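PDB 3LYB: putative endoribonuclease from Klebsiella pneumoniae, which is of unproven function but belongs to the YjgF-like L-PSP family and may act as an endoribonuclease or, as in relatives, on small metabolites. Local coordinates for residues 97-102 with 112-117. Numbering follows the deposited sequence.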
ATOM      1  N   LEU B  97      -5.418   5.799  34.108  1.00 34.37           N
ATOM      2  CA  LEU B  97      -4.363   5.464  33.140  1.00 32.62           C
ATOM      3  C   LEU B  97      -4.820   5.763  31.722  1.00 31.67           C
ATOM      4  O   LEU B  97      -5.952   5.418  31.337  1.00 31.56           O
ATOM      5  CB  LEU B  97      -3.956   3.998  33.244  1.00 32.01           C
ATOM      6  CG  LEU B  97      -3.306   3.495  34.532  1.00 31.57           C
ATOM      7  CD1 LEU B  97      -2.924   2.072  34.280  1.00 31.39           C
ATOM      8  CD2 LEU B  97      -2.091   4.300  34.982  1.00 30.17           C
ATOM      9  N   VAL B  98      -3.957   6.418  30.950  1.00 30.36           N
ATOM     10  CA  VAL B  98      -4.164   6.496  29.498  1.00 29.20           C
ATOM     11  C   VAL B  98      -3.108   5.604  28.825  1.00 28.96           C
ATOM     12  O   VAL B  98      -1.907   5.820  28.991  1.00 28.41           O
ATOM     13  CB  VAL B  98      -4.206   7.957  28.933  1.00 28.92           C
ATOM     14  CG1 VAL B  98      -4.502   7.933  27.456  1.00 27.33           C
ATOM     15  CG2 VAL B  98      -5.271   8.777  29.628  1.00 26.64           C
ATOM     16  N   GLN B  99      -3.573   4.586  28.104  1.00 28.44           N
ATOM     17  CA  GLN B  99      -2.682   3.606  27.498  1.00 28.51           C
ATOM     18  C   GLN B  99      -2.716   3.616  25.971  1.00 28.13           C
ATOM     19  O   GLN B  99      -3.761   3.422  25.360  1.00 28.61           O
ATOM     20  CB  GLN B  99      -3.025   2.220  28.021  1.00 29.08           C
ATOM     21  CG  GLN B  99      -2.803   2.070  29.535  1.00 30.18           C
ATOM     22  CD  GLN B  99      -3.985   1.432  30.220  1.00 32.24           C
ATOM     23  OE1 GLN B  99      -3.818   0.574  31.064  1.00 35.21           O
ATOM     24  NE2 GLN B  99      -5.197   1.860  29.865  1.00 32.58           N
ATOM     25  N   TYR B 100      -1.545   3.811  25.374  1.00 27.91           N
ATOM     26  CA  TYR B 100      -1.367   3.972  23.943  1.00 27.06           C
ATOM     27  C   TYR B 100      -0.635   2.780  23.342  1.00 26.61           C
ATOM     28  O   TYR B 100       0.468   2.450  23.760  1.00 26.04           O
ATOM     29  CB  TYR B 100      -0.531   5.221  23.705  1.00 27.49           C
ATOM     30  CG  TYR B 100      -1.146   6.521  24.191  1.00 28.28           C
ATOM     31  CD1 TYR B 100      -2.148   7.146  23.456  1.00 27.64           C
ATOM     32  CD2 TYR B 100      -0.703   7.135  25.367  1.00 29.56           C
ATOM     33  CE1 TYR B 100      -2.711   8.331  23.870  1.00 29.83           C
ATOM     34  CE2 TYR B 100      -1.258   8.343  25.801  1.00 30.96           C
ATOM     35  CZ  TYR B 100      -2.259   8.942  25.030  1.00 33.29           C
ATOM     36  OH  TYR B 100      -2.840  10.136  25.415  1.00 36.52           O
ATOM     37  N   PHE B 101      -1.243   2.149  22.346  1.00 26.69           N
ATOM     38  CA  PHE B 101      -0.652   0.988  21.689  1.00 27.09           C
ATOM     39  C   PHE B 101      -0.377   1.242  20.232  1.00 27.33           C
ATOM     40  O   PHE B 101      -1.139   1.944  19.563  1.00 28.26           O
ATOM     41  CB  PHE B 101      -1.624  -0.188  21.700  1.00 27.18           C
ATOM     42  CG  PHE B 101      -1.892  -0.764  23.047  1.00 27.15           C
ATOM     43  CD1 PHE B 101      -2.701  -0.093  23.962  1.00 24.59           C
ATOM     44  CD2 PHE B 101      -1.368  -2.016  23.390  1.00 28.03           C
ATOM     45  CE1 PHE B 101      -2.975  -0.661  25.209  1.00 26.35           C
ATOM     46  CE2 PHE B 101      -1.640  -2.588  24.640  1.00 27.36           C
ATOM     47  CZ  PHE B 101      -2.449  -1.901  25.553  1.00 26.21           C
ATOM     48  N   ARG B 102       0.675   0.618  19.728  1.00 27.12           N
ATOM     49  CA  ARG B 102       0.870   0.490  18.293  1.00 27.07           C
ATOM     50  C   ARG B 102      -0.053  -0.563  17.698  1.00 27.18           C
ATOM     51  O   ARG B 102      -0.341  -0.536  16.514  1.00 27.66           O
ATOM     52  CB  ARG B 102       2.329   0.128  17.981  1.00 26.97           C
ATOM     53  CG  ARG B 102       3.218   1.351  18.022  1.00 27.95           C
ATOM     54  CD  ARG B 102       4.476   1.221  17.243  1.00 27.05           C
ATOM     55  NE  ARG B 102       4.237   1.354  15.826  1.00 29.98           N
ATOM     56  CZ  ARG B 102       4.715   0.531  14.894  1.00 32.06           C
ATOM     57  NH1 ARG B 102       5.498  -0.489  15.223  1.00 30.87           N
ATOM     58  NH2 ARG B 102       4.434   0.761  13.614  1.00 32.96           N
ATOM     59  N   ARG B 112      -2.876  -8.833  31.080  1.00 35.96           N
ATOM     60  CA  ARG B 112      -2.311  -9.819  32.001  1.00 35.85           C
ATOM     61  C   ARG B 112      -1.421  -9.068  32.995  1.00 36.13           C
ATOM     62  O   ARG B 112      -1.622  -9.152  34.212  1.00 36.30           O
ATOM     63  CB  ARG B 112      -1.530 -10.915  31.244  1.00 35.14           C
ATOM     64  CG  ARG B 112      -0.555 -11.747  32.108  1.00 33.77           C
ATOM     65  CD  ARG B 112       0.312 -12.730  31.276  1.00 32.36           C
ATOM     66  NE  ARG B 112      -0.494 -13.673  30.491  1.00 32.21           N
ATOM     67  CZ  ARG B 112      -0.065 -14.389  29.448  1.00 29.94           C
ATOM     68  NH1 ARG B 112       1.184 -14.318  29.021  1.00 29.75           N
ATOM     69  NH2 ARG B 112      -0.903 -15.197  28.830  1.00 29.24           N
ATOM     70  N   VAL B 113      -0.479  -8.296  32.461  1.00 35.94           N
ATOM     71  CA  VAL B 113       0.479  -7.561  33.277  1.00 35.97           C
ATOM     72  C   VAL B 113      -0.182  -6.554  34.218  1.00 36.62           C
ATOM     73  O   VAL B 113       0.220  -6.428  35.383  1.00 36.44           O
ATOM     74  CB  VAL B 113       1.527  -6.867  32.396  1.00 35.61           C
ATOM     75  CG1 VAL B 113       2.592  -6.188  33.234  1.00 34.13           C
ATOM     76  CG2 VAL B 113       2.170  -7.886  31.482  1.00 35.46           C
ATOM     77  N   ARG B 114      -1.194  -5.848  33.728  1.00 37.22           N
ATOM     78  CA  ARG B 114      -1.812  -4.809  34.541  1.00 38.13           C
ATOM     79  C   ARG B 114      -2.471  -5.403  35.777  1.00 38.99           C
ATOM     80  O   ARG B 114      -2.396  -4.819  36.847  1.00 39.33           O
ATOM     81  CB  ARG B 114      -2.807  -3.963  33.759  1.00 37.82           C
ATOM     82  CG  ARG B 114      -3.142  -2.689  34.491  1.00 38.21           C
ATOM     83  CD  ARG B 114      -4.169  -1.842  33.819  1.00 38.76           C
ATOM     84  NE  ARG B 114      -5.339  -2.597  33.392  1.00 40.95           N
ATOM     85  CZ  ARG B 114      -6.358  -2.072  32.713  1.00 41.48           C
ATOM     86  NH1 ARG B 114      -6.358  -0.774  32.395  1.00 40.83           N
ATOM     87  NH2 ARG B 114      -7.377  -2.842  32.347  1.00 40.64           N
ATOM     88  N   LYS B 115      -3.094  -6.563  35.629  1.00 40.03           N
ATOM     89  CA  LYS B 115      -3.633  -7.303  36.767  1.00 41.71           C
ATOM     90  C   LYS B 115      -2.612  -7.497  37.915  1.00 42.35           C
ATOM     91  O   LYS B 115      -2.963  -7.367  39.097  1.00 42.48           O
ATOM     92  CB  LYS B 115      -4.149  -8.662  36.320  1.00 41.53           C
ATOM     93  CG  LYS B 115      -5.520  -8.632  35.725  1.00 43.46           C
ATOM     94  CD  LYS B 115      -5.894 -10.048  35.246  1.00 49.00           C
ATOM     95  CE  LYS B 115      -7.158 -10.047  34.386  1.00 50.39           C
ATOM     96  NZ  LYS B 115      -7.209 -11.219  33.468  1.00 51.45           N
ATOM     97  N   LEU B 116      -1.362  -7.798  37.565  1.00 42.61           N
ATOM     98  CA  LEU B 116      -0.304  -7.945  38.563  1.00 43.28           C
ATOM     99  C   LEU B 116      -0.045  -6.691  39.403  1.00 43.69           C
ATOM    100  O   LEU B 116       0.612  -6.779  40.425  1.00 43.79           O
ATOM    101  CB  LEU B 116       1.023  -8.396  37.921  1.00 42.92           C
ATOM    102  CG  LEU B 116       1.078  -9.552  36.912  1.00 43.12           C
ATOM    103  CD1 LEU B 116       2.486  -9.693  36.346  1.00 42.72           C
ATOM    104  CD2 LEU B 116       0.582 -10.878  37.471  1.00 41.46           C
ATOM    105  N   PHE B 117      -0.533  -5.536  38.970  1.00 44.43           N
ATOM    106  CA  PHE B 117      -0.255  -4.285  39.677  1.00 45.75           C
ATOM    107  C   PHE B 117      -1.499  -3.748  40.364  1.00 47.73           C
ATOM    108  O   PHE B 117      -1.406  -2.911  41.266  1.00 48.44           O
ATOM    109  CB  PHE B 117       0.268  -3.210  38.720  1.00 44.93           C
ATOM    110  CG  PHE B 117       1.665  -3.431  38.272  1.00 41.47           C
ATOM    111  CD1 PHE B 117       1.949  -4.344  37.267  1.00 39.10           C
ATOM    112  CD2 PHE B 117       2.702  -2.719  38.848  1.00 38.70           C
ATOM    113  CE1 PHE B 117       3.249  -4.557  36.864  1.00 38.21           C
ATOM    114  CE2 PHE B 117       4.001  -2.908  38.451  1.00 37.26           C
ATOM    115  CZ  PHE B 117       4.284  -3.824  37.451  1.00 38.94           C
TER
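Leu97 and Gln99 of strand 94-101 meet Arg114 of helix 107-115 in the beta-alpha-beta unit that strand 124-129 completes, within the YjgF-like (L-PSP) fold. The two backbones stand well apart: the closest pair of CA atoms, Leu97 CA and Arg114 CA, is 10.7 Å apart, and the side chains of Gln99 and Arg114 span most of the gap, with Leu97 alongside. Leu97 and Gln99, alternate residues of the strand, both project from the sheet toward the helix. In Gln99, CG lies opposite the carbonyl carbon (chi1 -63°) and the chain bends at chi2, which carries the amide out to the arginine; the two side chains meet nearly perpendicular. Arg114 leaves the helix with CG opposite the backbone N (chi1 -164°), extends as far as CD and turns at chi3, bringing its guanidinium over to the glutamine amide with the two planes inclined by 42°. The bond from Arg114 NH1 to Gln99 OE1 is weak, 3.2 Å long and well off straight, and the oxygen lies oblique to the guanidinium. Each group has its stronger polar partner elsewhere in the chain: Tyr110 OH for Gln99 OE1, and Ser125 OG for Arg114 NH1; Ser125 OG and Thr126 O also bond to Gln99 NE2. NH1 of the buried Arg114 thus has two oxygen partners, and this small network ties the helix to strands 94-101 and 124-129. The aliphatic part of Arg114 runs past Leu97 in the opposite direction, and Leu97 CD1 rests 4.1 Å from Arg114 CD.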